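Local structure of D-glucosaminate-6-phosphate ammonia lyase (Salmonella typhimurium, 7LCE) at residues Ala30-Gln35 with Leu258-Gln263; Ser67-Cys72 with Val252-Ala257; Gly111-Tyr116 with Gly129-Val134. The protein belongs to the large superfamily of pyridoxal-phosphate-dependent proteins related to aminotransferases, whose main domain is built around a mixed, mostly parallel sheet flanked by helices. One frame throughout, in Å; residues are numbered along the deposited sequence.

Contact 1: residues Ala30-Gln35 with Leu258-Gln263; sequences APEVMQ and LENYHQ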
ATOM      1  N   ALA A  30     -37.713  43.390  -8.575  1.00 85.65           N
ATOM      2  CA  ALA A  30     -38.586  44.551  -8.501  1.00 73.58           C
ATOM      3  C   ALA A  30     -37.778  45.838  -8.669  1.00 85.06           C
ATOM      4  O   ALA A  30     -36.619  45.913  -8.251  1.00 92.58           O
ATOM      5  CB  ALA A  30     -39.333  44.576  -7.172  1.00 65.61           C
ATOM      6  N   PRO A  31     -38.371  46.867  -9.282  1.00 89.14           N
ATOM      7  CA  PRO A  31     -37.623  48.122  -9.490  1.00 91.96           C
ATOM      8  C   PRO A  31     -37.173  48.799  -8.205  1.00 89.16           C
ATOM      9  O   PRO A  31     -36.088  49.393  -8.182  1.00 95.65           O
ATOM     10  CB  PRO A  31     -38.620  48.991 -10.270  1.00 90.88           C
ATOM     11  CG  PRO A  31     -39.541  48.016 -10.926  1.00 97.01           C
ATOM     12  CD  PRO A  31     -39.683  46.888  -9.949  1.00 92.07           C
ATOM     13  N   GLU A  32     -37.974  48.739  -7.137  1.00 90.87           N
ATOM     14  CA  GLU A  32     -37.549  49.338  -5.874  1.00 85.34           C
ATOM     15  C   GLU A  32     -36.307  48.651  -5.321  1.00 85.32           C
ATOM     16  O   GLU A  32     -35.448  49.300  -4.714  1.00 88.68           O
ATOM     17  CB  GLU A  32     -38.684  49.300  -4.846  1.00 94.25           C
ATOM     18  CG  GLU A  32     -40.025  49.827  -5.345  1.00122.85           C
ATOM     19  CD  GLU A  32     -40.977  48.727  -5.773  1.00124.19           C
ATOM     20  OE1 GLU A  32     -40.592  47.888  -6.616  1.00108.98           O
ATOM     21  OE2 GLU A  32     -42.116  48.702  -5.259  1.00137.04           O
ATOM     22  N   VAL A  33     -36.191  47.336  -5.519  1.00 85.04           N
ATOM     23  CA  VAL A  33     -35.016  46.622  -5.031  1.00 69.79           C
ATOM     24  C   VAL A  33     -33.783  46.992  -5.848  1.00 81.19           C
ATOM     25  O   VAL A  33     -32.693  47.186  -5.297  1.00 86.67           O
ATOM     26  CB  VAL A  33     -35.276  45.104  -5.037  1.00 66.83           C
ATOM     27  CG1 VAL A  33     -34.059  44.353  -4.539  1.00 69.27           C
ATOM     28  CG2 VAL A  33     -36.482  44.780  -4.173  1.00 78.54           C
ATOM     29  N   MET A  34     -33.932  47.108  -7.172  1.00 80.51           N
ATOM     30  CA  MET A  34     -32.795  47.486  -8.005  1.00 69.26           C
ATOM     31  C   MET A  34     -32.350  48.918  -7.733  1.00 78.92           C
ATOM     32  O   MET A  34     -31.175  49.247  -7.938  1.00 83.19           O
ATOM     33  CB  MET A  34     -33.123  47.297  -9.485  1.00 71.83           C
ATOM     34  CG  MET A  34     -33.115  45.843  -9.939  1.00 85.67           C
ATOM     35  SD  MET A  34     -31.687  44.913  -9.332  1.00 69.62           S
ATOM     36  CE  MET A  34     -30.356  45.636 -10.288  1.00 56.49           C
ATOM     37  N   GLN A  35     -33.266  49.785  -7.293  1.00 80.45           N
ATOM     38  CA  GLN A  35     -32.864  51.122  -6.865  1.00 77.87           C
ATOM     39  C   GLN A  35     -31.888  51.038  -5.699  1.00 77.65           C
ATOM     40  O   GLN A  35     -30.863  51.731  -5.677  1.00 82.52           O
ATOM     41  CB  GLN A  35     -34.089  51.946  -6.469  1.00 85.75           C
ATOM     42  CG  GLN A  35     -34.944  52.437  -7.621  1.00116.83           C
ATOM     43  CD  GLN A  35     -36.072  53.338  -7.151  1.00127.77           C
ATOM     44  OE1 GLN A  35     -36.047  53.850  -6.030  1.00114.59           O
ATOM     45  NE2 GLN A  35     -37.068  53.535  -8.007  1.00121.90           N
ATOM     46  N   LEU A 258     -35.926  41.114   0.617  1.00 80.06           N
ATOM     47  CA  LEU A 258     -36.612  40.462   1.728  1.00 77.83           C
ATOM     48  C   LEU A 258     -37.657  41.378   2.353  1.00 87.12           C
ATOM     49  O   LEU A 258     -38.754  40.925   2.702  1.00 99.64           O
ATOM     50  CB  LEU A 258     -35.596  40.012   2.776  1.00 75.26           C
ATOM     51  CG  LEU A 258     -34.792  38.765   2.414  1.00 66.74           C
ATOM     52  CD1 LEU A 258     -33.843  38.401   3.539  1.00 69.37           C
ATOM     53  CD2 LEU A 258     -35.722  37.605   2.098  1.00 83.69           C
ATOM     54  N   GLU A 259     -37.340  42.667   2.507  1.00 92.05           N
ATOM     55  CA  GLU A 259     -38.325  43.602   3.042  1.00 96.57           C
ATOM     56  C   GLU A 259     -39.467  43.823   2.058  1.00100.89           C
ATOM     57  O   GLU A 259     -40.624  43.971   2.466  1.00108.65           O
ATOM     58  CB  GLU A 259     -37.659  44.930   3.404  1.00 74.03           C
ATOM     59  CG  GLU A 259     -38.593  45.921   4.089  1.00100.01           C
ATOM     60  CD  GLU A 259     -39.137  45.402   5.411  1.00134.38           C
ATOM     61  OE1 GLU A 259     -38.400  44.685   6.120  1.00139.30           O
ATOM     62  OE2 GLU A 259     -40.304  45.708   5.740  1.00133.30           O
ATOM     63  N   ASN A 260     -39.162  43.846   0.758  1.00 91.18           N
ATOM     64  CA  ASN A 260     -40.212  43.974  -0.248  1.00 89.55           C
ATOM     65  C   ASN A 260     -41.122  42.752  -0.259  1.00 88.02           C
ATOM     66  O   ASN A 260     -42.301  42.859  -0.615  1.00 90.44           O
ATOM     67  CB  ASN A 260     -39.594  44.195  -1.628  1.00 95.73           C
ATOM     68  CG  ASN A 260     -40.601  44.693  -2.645  1.00102.49           C
ATOM     69  OD1 ASN A 260     -41.237  43.904  -3.343  1.00115.16           O
ATOM     70  ND2 ASN A 260     -40.749  46.010  -2.737  1.00113.86           N
ATOM     71  N   TYR A 261     -40.587  41.588   0.107  1.00 93.38           N
ATOM     72  CA  TYR A 261     -41.397  40.383   0.233  1.00 93.71           C
ATOM     73  C   TYR A 261     -42.201  40.396   1.530  1.00109.26           C
ATOM     74  O   TYR A 261     -43.337  39.909   1.566  1.00100.22           O
ATOM     75  CB  TYR A 261     -40.487  39.154   0.163  1.00 81.48           C
ATOM     76  CG  TYR A 261     -41.189  37.816   0.180  1.00 79.39           C
ATOM     77  CD1 TYR A 261     -41.726  37.280  -0.985  1.00 83.48           C
ATOM     78  CD2 TYR A 261     -41.292  37.075   1.350  1.00 83.87           C
ATOM     79  CE1 TYR A 261     -42.359  36.050  -0.981  1.00 93.05           C
ATOM     80  CE2 TYR A 261     -41.923  35.844   1.364  1.00 81.21           C
ATOM     81  CZ  TYR A 261     -42.454  35.337   0.196  1.00 86.27           C
ATOM     82  OH  TYR A 261     -43.084  34.112   0.203  1.00 88.47           O
ATOM     83  N   HIS A 262     -41.623  40.953   2.600  1.00134.40           N
ATOM     84  CA  HIS A 262     -42.308  41.020   3.889  1.00143.30           C
ATOM     85  C   HIS A 262     -43.456  42.025   3.884  1.00162.93           C
ATOM     86  O   HIS A 262     -44.464  41.811   4.566  1.00172.69           O
ATOM     87  CB  HIS A 262     -41.305  41.373   4.990  1.00146.57           C
ATOM     88  CG  HIS A 262     -41.922  41.546   6.344  1.00177.93           C
ATOM     89  ND1 HIS A 262     -42.384  40.487   7.095  1.00195.40           N
ATOM     90  CD2 HIS A 262     -42.150  42.658   7.082  1.00176.38           C
ATOM     91  CE1 HIS A 262     -42.871  40.939   8.237  1.00184.22           C
ATOM     92  NE2 HIS A 262     -42.742  42.254   8.254  1.00179.58           N
ATOM     93  N   GLN A 263     -43.327  43.118   3.127  1.00136.15           N
ATOM     94  CA  GLN A 263     -44.397  44.108   3.052  1.00128.73           C
ATOM     95  C   GLN A 263     -45.677  43.534   2.462  1.00140.02           C
ATOM     96  O   GLN A 263     -46.763  44.062   2.729  1.00161.48           O
ATOM     97  CB  GLN A 263     -43.951  45.319   2.229  1.00117.39           C
ATOM     98  CG  GLN A 263     -42.953  46.226   2.932  1.00113.55           C
ATOM     99  CD  GLN A 263     -42.413  47.307   2.018  1.00128.31           C
ATOM    100  OE1 GLN A 263     -42.816  47.416   0.859  1.00114.35           O
ATOM    101  NE2 GLN A 263     -41.495  48.118   2.536  1.00122.15           N
TER

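Contact 2: residues Ser67-Cys72 with Val252-Ala257; sequences SYITSC and VGLVYA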
ATOM      1  N   SER A  67     -26.686  34.891  10.193  1.00 70.81           N
ATOM      2  CA  SER A  67     -26.879  34.533   8.795  1.00 63.53           C
ATOM      3  C   SER A  67     -25.666  34.975   7.990  1.00 55.52           C
ATOM      4  O   SER A  67     -24.893  35.838   8.415  1.00 78.29           O
ATOM      5  CB  SER A  67     -28.156  35.159   8.217  1.00 70.53           C
ATOM      6  OG  SER A  67     -29.315  34.681   8.879  1.00 67.03           O
ATOM      7  N   TYR A  68     -25.506  34.367   6.817  1.00 55.83           N
ATOM      8  CA  TYR A  68     -24.405  34.685   5.917  1.00 51.64           C
ATOM      9  C   TYR A  68     -24.920  34.638   4.488  1.00 58.75           C
ATOM     10  O   TYR A  68     -25.523  33.642   4.080  1.00 66.52           O
ATOM     11  CB  TYR A  68     -23.238  33.709   6.098  1.00 53.44           C
ATOM     12  CG  TYR A  68     -22.080  33.937   5.150  1.00 56.22           C
ATOM     13  CD1 TYR A  68     -21.285  35.071   5.254  1.00 62.20           C
ATOM     14  CD2 TYR A  68     -21.773  33.012   4.162  1.00 59.25           C
ATOM     15  CE1 TYR A  68     -20.225  35.282   4.392  1.00 49.90           C
ATOM     16  CE2 TYR A  68     -20.713  33.215   3.296  1.00 63.63           C
ATOM     17  CZ  TYR A  68     -19.943  34.352   3.416  1.00 61.87           C
ATOM     18  OH  TYR A  68     -18.884  34.560   2.557  1.00 56.50           O
ATOM     19  N   ILE A  69     -24.670  35.707   3.730  1.00 53.70           N
ATOM     20  CA  ILE A  69     -25.170  35.835   2.365  1.00 58.87           C
ATOM     21  C   ILE A  69     -24.164  35.229   1.397  1.00 62.99           C
ATOM     22  O   ILE A  69     -22.950  35.432   1.528  1.00 62.61           O
ATOM     23  CB  ILE A  69     -25.456  37.308   2.018  1.00 51.89           C
ATOM     24  CG1 ILE A  69     -26.564  37.866   2.908  1.00 58.42           C
ATOM     25  CG2 ILE A  69     -25.834  37.456   0.553  1.00 54.62           C
ATOM     26  CD1 ILE A  69     -27.017  39.256   2.513  1.00 60.54           C
ATOM     27  N   THR A  70     -24.671  34.479   0.424  1.00 57.80           N
ATOM     28  CA  THR A  70     -23.876  33.819  -0.600  1.00 60.47           C
ATOM     29  C   THR A  70     -24.372  34.238  -1.981  1.00 62.35           C
ATOM     30  O   THR A  70     -25.364  34.960  -2.120  1.00 67.41           O
ATOM     31  CB  THR A  70     -23.941  32.297  -0.441  1.00 60.88           C
ATOM     32  OG1 THR A  70     -25.297  31.862  -0.607  1.00 50.45           O
ATOM     33  CG2 THR A  70     -23.448  31.877   0.933  1.00 58.17           C
ATOM     34  N   SER A  71     -23.667  33.775  -3.017  1.00 66.80           N
ATOM     35  CA  SER A  71     -24.056  34.113  -4.383  1.00 57.67           C
ATOM     36  C   SER A  71     -25.289  33.336  -4.825  1.00 56.48           C
ATOM     37  O   SER A  71     -26.079  33.834  -5.635  1.00 63.13           O
ATOM     38  CB  SER A  71     -22.899  33.852  -5.345  1.00 55.98           C
ATOM     39  OG  SER A  71     -22.580  32.472  -5.386  1.00 73.84           O
ATOM     40  N   CYS A  72     -25.465  32.122  -4.316  1.00 72.43           N
ATOM     41  CA  CYS A  72     -26.589  31.280  -4.701  1.00 73.24           C
ATOM     42  C   CYS A  72     -26.739  30.173  -3.667  1.00 59.86           C
ATOM     43  O   CYS A  72     -25.898  30.007  -2.780  1.00 64.63           O
ATOM     44  CB  CYS A  72     -26.389  30.708  -6.106  1.00 53.70           C
ATOM     45  SG  CYS A  72     -24.816  29.849  -6.310  1.00 66.98           S
ATOM     46  N   VAL A 252     -26.875  43.932  -0.585  1.00 72.52           N
ATOM     47  CA  VAL A 252     -27.912  44.901  -0.238  1.00 73.58           C
ATOM     48  C   VAL A 252     -29.213  44.563  -0.957  1.00 75.38           C
ATOM     49  O   VAL A 252     -30.306  44.705  -0.394  1.00 76.78           O
ATOM     50  CB  VAL A 252     -27.433  46.328  -0.565  1.00 60.59           C
ATOM     51  CG1 VAL A 252     -28.550  47.335  -0.344  1.00 67.56           C
ATOM     52  CG2 VAL A 252     -26.214  46.680   0.271  1.00 63.55           C
ATOM     53  N   GLY A 253     -29.113  44.108  -2.208  1.00 68.27           N
ATOM     54  CA  GLY A 253     -30.310  43.775  -2.963  1.00 62.11           C
ATOM     55  C   GLY A 253     -31.139  42.690  -2.305  1.00 75.74           C
ATOM     56  O   GLY A 253     -32.370  42.766  -2.280  1.00 88.97           O
ATOM     57  N   LEU A 254     -30.478  41.670  -1.750  1.00 72.65           N
ATOM     58  CA  LEU A 254     -31.208  40.604  -1.071  1.00 71.74           C
ATOM     59  C   LEU A 254     -31.960  41.133   0.145  1.00 74.29           C
ATOM     60  O   LEU A 254     -33.114  40.757   0.383  1.00 79.84           O
ATOM     61  CB  LEU A 254     -30.248  39.488  -0.659  1.00 69.02           C
ATOM     62  CG  LEU A 254     -30.840  38.416   0.259  1.00 61.21           C
ATOM     63  CD1 LEU A 254     -31.964  37.666  -0.438  1.00 60.37           C
ATOM     64  CD2 LEU A 254     -29.762  37.457   0.740  1.00 62.34           C
ATOM     65  N   VAL A 255     -31.322  42.005   0.929  1.00 67.51           N
ATOM     66  CA  VAL A 255     -31.970  42.538   2.124  1.00 67.49           C
ATOM     67  C   VAL A 255     -33.189  43.369   1.744  1.00 76.84           C
ATOM     68  O   VAL A 255     -34.260  43.242   2.353  1.00 67.92           O
ATOM     69  CB  VAL A 255     -30.965  43.350   2.960  1.00 66.49           C
ATOM     70  CG1 VAL A 255     -31.651  43.944   4.184  1.00 69.64           C
ATOM     71  CG2 VAL A 255     -29.794  42.471   3.367  1.00 66.76           C
ATOM     72  N   TYR A 256     -33.052  44.227   0.729  1.00 75.75           N
ATOM     73  CA  TYR A 256     -34.193  45.032   0.302  1.00 81.82           C
ATOM     74  C   TYR A 256     -35.248  44.186  -0.396  1.00 80.54           C
ATOM     75  O   TYR A 256     -36.434  44.535  -0.374  1.00 86.01           O
ATOM     76  CB  TYR A 256     -33.729  46.182  -0.593  1.00 71.65           C
ATOM     77  CG  TYR A 256     -33.305  47.402   0.194  1.00 77.84           C
ATOM     78  CD1 TYR A 256     -32.071  47.453   0.830  1.00 75.36           C
ATOM     79  CD2 TYR A 256     -34.151  48.495   0.318  1.00 75.57           C
ATOM     80  CE1 TYR A 256     -31.694  48.564   1.562  1.00 88.66           C
ATOM     81  CE2 TYR A 256     -33.779  49.611   1.042  1.00 89.60           C
ATOM     82  CZ  TYR A 256     -32.551  49.642   1.662  1.00 81.56           C
ATOM     83  OH  TYR A 256     -32.183  50.755   2.384  1.00 86.41           O
ATOM     84  N   ALA A 257     -34.845  43.074  -1.013  1.00 74.56           N
ATOM     85  CA  ALA A 257     -35.827  42.164  -1.588  1.00 66.01           C
ATOM     86  C   ALA A 257     -36.587  41.413  -0.504  1.00 83.93           C
ATOM     87  O   ALA A 257     -37.770  41.101  -0.681  1.00 99.34           O
ATOM     88  CB  ALA A 257     -35.148  41.182  -2.538  1.00 68.88           C
TER

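Contact 3: residues Gly111-Tyr116 with Gly129-Val134; sequences GHNVDY and GRIVEV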
ATOM      1  N   GLY A 111     -32.865   9.032  -1.436  1.00 79.04           N
ATOM      2  CA  GLY A 111     -33.989   9.679  -2.083  1.00 68.15           C
ATOM      3  C   GLY A 111     -33.857  11.182  -2.211  1.00 64.67           C
ATOM      4  O   GLY A 111     -34.655  11.796  -2.925  1.00 73.50           O
ATOM      5  N   HIS A 112     -32.881  11.787  -1.533  1.00 68.45           N
ATOM      6  CA  HIS A 112     -32.650  13.221  -1.618  1.00 65.29           C
ATOM      7  C   HIS A 112     -31.493  13.597  -2.533  1.00 71.15           C
ATOM      8  O   HIS A 112     -31.267  14.790  -2.758  1.00 68.86           O
ATOM      9  CB  HIS A 112     -32.398  13.797  -0.222  1.00 65.94           C
ATOM     10  CG  HIS A 112     -33.626  13.862   0.628  1.00 62.57           C
ATOM     11  ND1 HIS A 112     -33.642  14.454   1.872  1.00 62.91           N
ATOM     12  CD2 HIS A 112     -34.883  13.409   0.411  1.00 71.63           C
ATOM     13  CE1 HIS A 112     -34.856  14.366   2.384  1.00 59.24           C
ATOM     14  NE2 HIS A 112     -35.628  13.734   1.518  1.00 64.09           N
ATOM     15  N   ASN A 113     -30.760  12.620  -3.065  1.00 78.76           N
ATOM     16  CA  ASN A 113     -29.684  12.921  -3.999  1.00 73.23           C
ATOM     17  C   ASN A 113     -30.296  13.314  -5.335  1.00 69.69           C
ATOM     18  O   ASN A 113     -30.536  12.456  -6.193  1.00 77.87           O
ATOM     19  CB  ASN A 113     -28.750  11.721  -4.158  1.00 56.61           C
ATOM     20  CG  ASN A 113     -27.460  12.077  -4.863  1.00 65.65           C
ATOM     21  OD1 ASN A 113     -27.408  13.020  -5.652  1.00 89.75           O
ATOM     22  ND2 ASN A 113     -26.408  11.319  -4.581  1.00 83.93           N
ATOM     23  N   VAL A 114     -30.538  14.609  -5.527  1.00 70.65           N
ATOM     24  CA  VAL A 114     -31.340  15.088  -6.641  1.00 80.72           C
ATOM     25  C   VAL A 114     -30.498  15.957  -7.565  1.00 89.09           C
ATOM     26  O   VAL A 114     -29.453  16.495  -7.187  1.00 88.66           O
ATOM     27  CB  VAL A 114     -32.576  15.866  -6.156  1.00 72.24           C
ATOM     28  CG1 VAL A 114     -33.518  14.939  -5.405  1.00 62.23           C
ATOM     29  CG2 VAL A 114     -32.148  17.030  -5.274  1.00 64.33           C
ATOM     30  N   ASP A 115     -30.978  16.082  -8.801  1.00 92.65           N
ATOM     31  CA  ASP A 115     -30.372  16.912  -9.833  1.00 83.83           C
ATOM     32  C   ASP A 115     -31.314  18.079 -10.106  1.00 92.92           C
ATOM     33  O   ASP A 115     -32.446  17.873 -10.560  1.00 87.74           O
ATOM     34  CB  ASP A 115     -30.126  16.100 -11.107  1.00 82.52           C
ATOM     35  CG  ASP A 115     -29.212  16.809 -12.099  1.00 90.07           C
ATOM     36  OD1 ASP A 115     -29.434  18.006 -12.376  1.00 81.75           O
ATOM     37  OD2 ASP A 115     -28.283  16.157 -12.622  1.00 81.94           O
ATOM     38  N   TYR A 116     -30.849  19.298  -9.829  1.00 90.61           N
ATOM     39  CA  TYR A 116     -31.625  20.511 -10.060  1.00 82.89           C
ATOM     40  C   TYR A 116     -31.080  21.320 -11.234  1.00 88.33           C
ATOM     41  O   TYR A 116     -31.175  22.550 -11.248  1.00 93.43           O
ATOM     42  CB  TYR A 116     -31.655  21.369  -8.795  1.00 75.55           C
ATOM     43  CG  TYR A 116     -30.288  21.639  -8.207  1.00 75.87           C
ATOM     44  CD1 TYR A 116     -29.486  22.659  -8.708  1.00 89.53           C
ATOM     45  CD2 TYR A 116     -29.799  20.881  -7.152  1.00 77.06           C
ATOM     46  CE1 TYR A 116     -28.237  22.913  -8.180  1.00 82.05           C
ATOM     47  CE2 TYR A 116     -28.547  21.130  -6.614  1.00 78.13           C
ATOM     48  CZ  TYR A 116     -27.772  22.150  -7.133  1.00 75.61           C
ATOM     49  OH  TYR A 116     -26.526  22.410  -6.613  1.00 73.52           O
ATOM     50  N   GLY A 129     -16.903  17.563   1.055  1.00 53.36           N
ATOM     51  CA  GLY A 129     -17.671  16.470   1.612  1.00 44.17           C
ATOM     52  C   GLY A 129     -17.659  15.241   0.724  1.00 45.29           C
ATOM     53  O   GLY A 129     -17.543  15.321  -0.496  1.00 52.60           O
ATOM     54  N   ARG A 130     -17.733  14.080   1.369  1.00 58.37           N
ATOM     55  CA  ARG A 130     -17.937  12.805   0.696  1.00 48.11           C
ATOM     56  C   ARG A 130     -19.316  12.282   1.080  1.00 53.74           C
ATOM     57  O   ARG A 130     -19.634  12.181   2.270  1.00 65.72           O
ATOM     58  CB  ARG A 130     -16.841  11.808   1.076  1.00 55.29           C
ATOM     59  CG  ARG A 130     -15.450  12.284   0.681  1.00 70.41           C
ATOM     60  CD  ARG A 130     -14.367  11.307   1.095  1.00 89.14           C
ATOM     61  NE  ARG A 130     -14.562   9.994   0.497  1.00 90.94           N
ATOM     62  CZ  ARG A 130     -14.078   9.642  -0.686  1.00109.48           C
ATOM     63  NH1 ARG A 130     -13.371  10.486  -1.420  1.00 96.49           N
ATOM     64  NH2 ARG A 130     -14.309   8.415  -1.144  1.00119.36           N
ATOM     65  N   ILE A 131     -20.132  11.965   0.080  1.00 52.37           N
ATOM     66  CA  ILE A 131     -21.538  11.646   0.314  1.00 48.74           C
ATOM     67  C   ILE A 131     -21.674  10.223   0.839  1.00 49.46           C
ATOM     68  O   ILE A 131     -21.060   9.289   0.312  1.00 72.62           O
ATOM     69  CB  ILE A 131     -22.358  11.842  -0.970  1.00 51.65           C
ATOM     70  CG1 ILE A 131     -22.429  13.327  -1.319  1.00 57.98           C
ATOM     71  CG2 ILE A 131     -23.756  11.255  -0.809  1.00 58.00           C
ATOM     72  CD1 ILE A 131     -23.600  13.686  -2.193  1.00 92.77           C
ATOM     73  N   VAL A 132     -22.485  10.059   1.881  1.00 49.76           N
ATOM     74  CA  VAL A 132     -22.903   8.754   2.384  1.00 44.98           C
ATOM     75  C   VAL A 132     -24.418   8.688   2.247  1.00 58.51           C
ATOM     76  O   VAL A 132     -25.141   9.428   2.928  1.00 57.74           O
ATOM     77  CB  VAL A 132     -22.474   8.531   3.839  1.00 47.19           C
ATOM     78  CG1 VAL A 132     -23.143   7.289   4.405  1.00 51.46           C
ATOM     79  CG2 VAL A 132     -20.961   8.421   3.938  1.00 41.65           C
ATOM     80  N   GLU A 133     -24.903   7.792   1.388  1.00 62.19           N
ATOM     81  CA  GLU A 133     -26.327   7.693   1.097  1.00 53.17           C
ATOM     82  C   GLU A 133     -27.002   6.711   2.043  1.00 57.75           C
ATOM     83  O   GLU A 133     -26.468   5.636   2.330  1.00 66.61           O
ATOM     84  CB  GLU A 133     -26.558   7.261  -0.351  1.00 63.57           C
ATOM     85  CG  GLU A 133     -26.294   8.351  -1.373  1.00 57.40           C
ATOM     86  CD  GLU A 133     -26.341   7.832  -2.795  1.00 73.80           C
ATOM     87  OE1 GLU A 133     -25.605   6.871  -3.102  1.00 84.15           O
ATOM     88  OE2 GLU A 133     -27.118   8.384  -3.605  1.00 80.28           O
ATOM     89  N   VAL A 134     -28.187   7.086   2.518  1.00 56.70           N
ATOM     90  CA  VAL A 134     -28.929   6.322   3.513  1.00 56.26           C
ATOM     91  C   VAL A 134     -30.196   5.775   2.869  1.00 71.69           C
ATOM     92  O   VAL A 134     -30.889   6.493   2.136  1.00 66.54           O
ATOM     93  CB  VAL A 134     -29.263   7.184   4.741  1.00 60.13           C
ATOM     94  CG1 VAL A 134     -30.247   6.465   5.651  1.00 70.76           C
ATOM     95  CG2 VAL A 134     -27.997   7.517   5.493  1.00 65.45           C
TER

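Contact 1: residues Ala30-Gln35 with Leu258-Gln263
N260 extends its amide from helix 248-262 with CG anti to the backbone N (chi1 -165°), while E32 bends at chi2 (99°), bringing its carboxylate back beside the start of its own helix, where A30 is the N-cap. The two polar ends thereby become neighbours: E32 OE2 lies 3.9 Å from N260 ND2. That is too long for a hydrogen bond, and the side chains cross at about a right angle with carboxylate and amide planes 74° apart, so the attraction is probably a loose electrostatic one. The other end of the amide faces A30, whose CB is 4.3 Å from N260 OD1. Nearer the backbone the contact is apolar, V33 CG2 meeting N260 CB at 4.1 Å. N260 is thus touched by three residues of 30-35 and is the one residue of 258-263 that makes contact, at a point where the CA atoms of V33 and N260 are 7.5 Å apart. Helix 31-41 here lies against one flank of helix 248-262; another flank is held by helix 47-62, where L258 packs on V58 and Y61 and E259 OE1 is hydrogen-bonded to Y61 OH.

Contact 2: residues Ser67-Cys72 with Val252-Ala257
S67 OG is gripped by two hydroxyls, S59 OG of helix 47-62 and T224 OG1 of the adjoining strand 221-225, and this anchors the start of the strand whose I69 meets L254 of helix 248-262. Backbone hydrogen bonds of Y68 with I223 and of T70 with G221 continue the pairing with that neighbour. At the far end, T70 points away from the helix and donates from OG1 to C72 O at 2.9 Å; the bond spans the turn leaving the strand, its donor 47° out of the carbonyl plane and not in line with a lone pair. C72 then takes the N-cap position of helix 73-86, its side chain capping a backbone N there.

The contact itself is wholly apolar. I69 directs CB toward the helix, and its extended outer chain (chi2 -173°) carries CD1 across to L254 CD2 at 3.7 Å. The same CD2 lies 3.9 Å from both I69 CG1 and I69 CG2, so one leucine methyl rests against three carbons of the isoleucine, the two side chains running antiparallel alongside each other. V255 adds a looser touch, CG2 to I69 CD1 at 4.3 Å.

Around them, T54 of helix 47-62 and I246 also touch I69, S220 touches L254, and L57 touches V255, whose side chain is about 4 Å from a bound calcium ion. Helix 248-262 thereby packs on strand 66-70, an outermost strand, within this chain, of the seven-stranded mixed sheet. The three residues that meet are buried and join through methyl and methylene groups, which implies that dispersion and the exclusion of water hold helix to strand; no polar group fixes the direction of I69 against L254, and the hydrogen bonds tie the strand to its own neighbours and turn.

Contact 3: residues Gly111-Tyr116 with Gly129-Val134
N113 and E133 face each other from a loop and a strand whose backbones do not pair, their CA atoms 8.0 Å apart, and the contact is made by side chains. The amide of N113 supplies the direct link: ND2 donates to E133 OE2 at 3.2 Å with an N-H...O angle of 147°. The bond is far from ideal in direction, since ND2 approaches from above the carboxylate plane, 56° out of it, and the acceptor is itself tilted 23° from the amide plane. I131, two residues earlier on the strand, brings CD1 to 4.4 Å from N113 ND2 while also packing on T121 and I124 of helix 120-126.

E133 has stronger partners than this amide. OE1 makes a salt bridge with R110 of its own chain, and OE2 with R110 of the third subunit. These arginines probably help the carboxylate remain charged even though E133 OE1 lies close to its counterpart in that subunit. The backbone O of N113 is hydrogen-bonded to S137 OG of the third subunit, so both residues belong to the subunit interface. Strand 105-109, helix 120-126 and strand 130-134 form a beta-alpha-beta crossover, and the contact ties the loop that leads from its first strand into its helix to its closing strand, an outermost one, within this chain, of the large-domain sheet characteristic of the aminotransferase-like fold.

From the N terminus, helix 31-41 comes first, and contact 1 closes the longest loop by joining its start to helix 248-262. Contact 2 nests inside, bringing strand 66-70 to an earlier part of that same helix. Contact 3 is nested within both and closes a short loop from 111-116 to strand 130-134. Contacts 1 and 2 touch, with centres 12 Å apart: V33 CG2 lies 3.7 Å from A257 CA. Contacts 2 and 3 reach the two outermost strands, within this chain, of the seven-stranded sheet, with centres 26 Å apart. Contact 1 and contact 3 lie on opposite sides of the chain's centre, the first among packed helices, the other at a subunit interface.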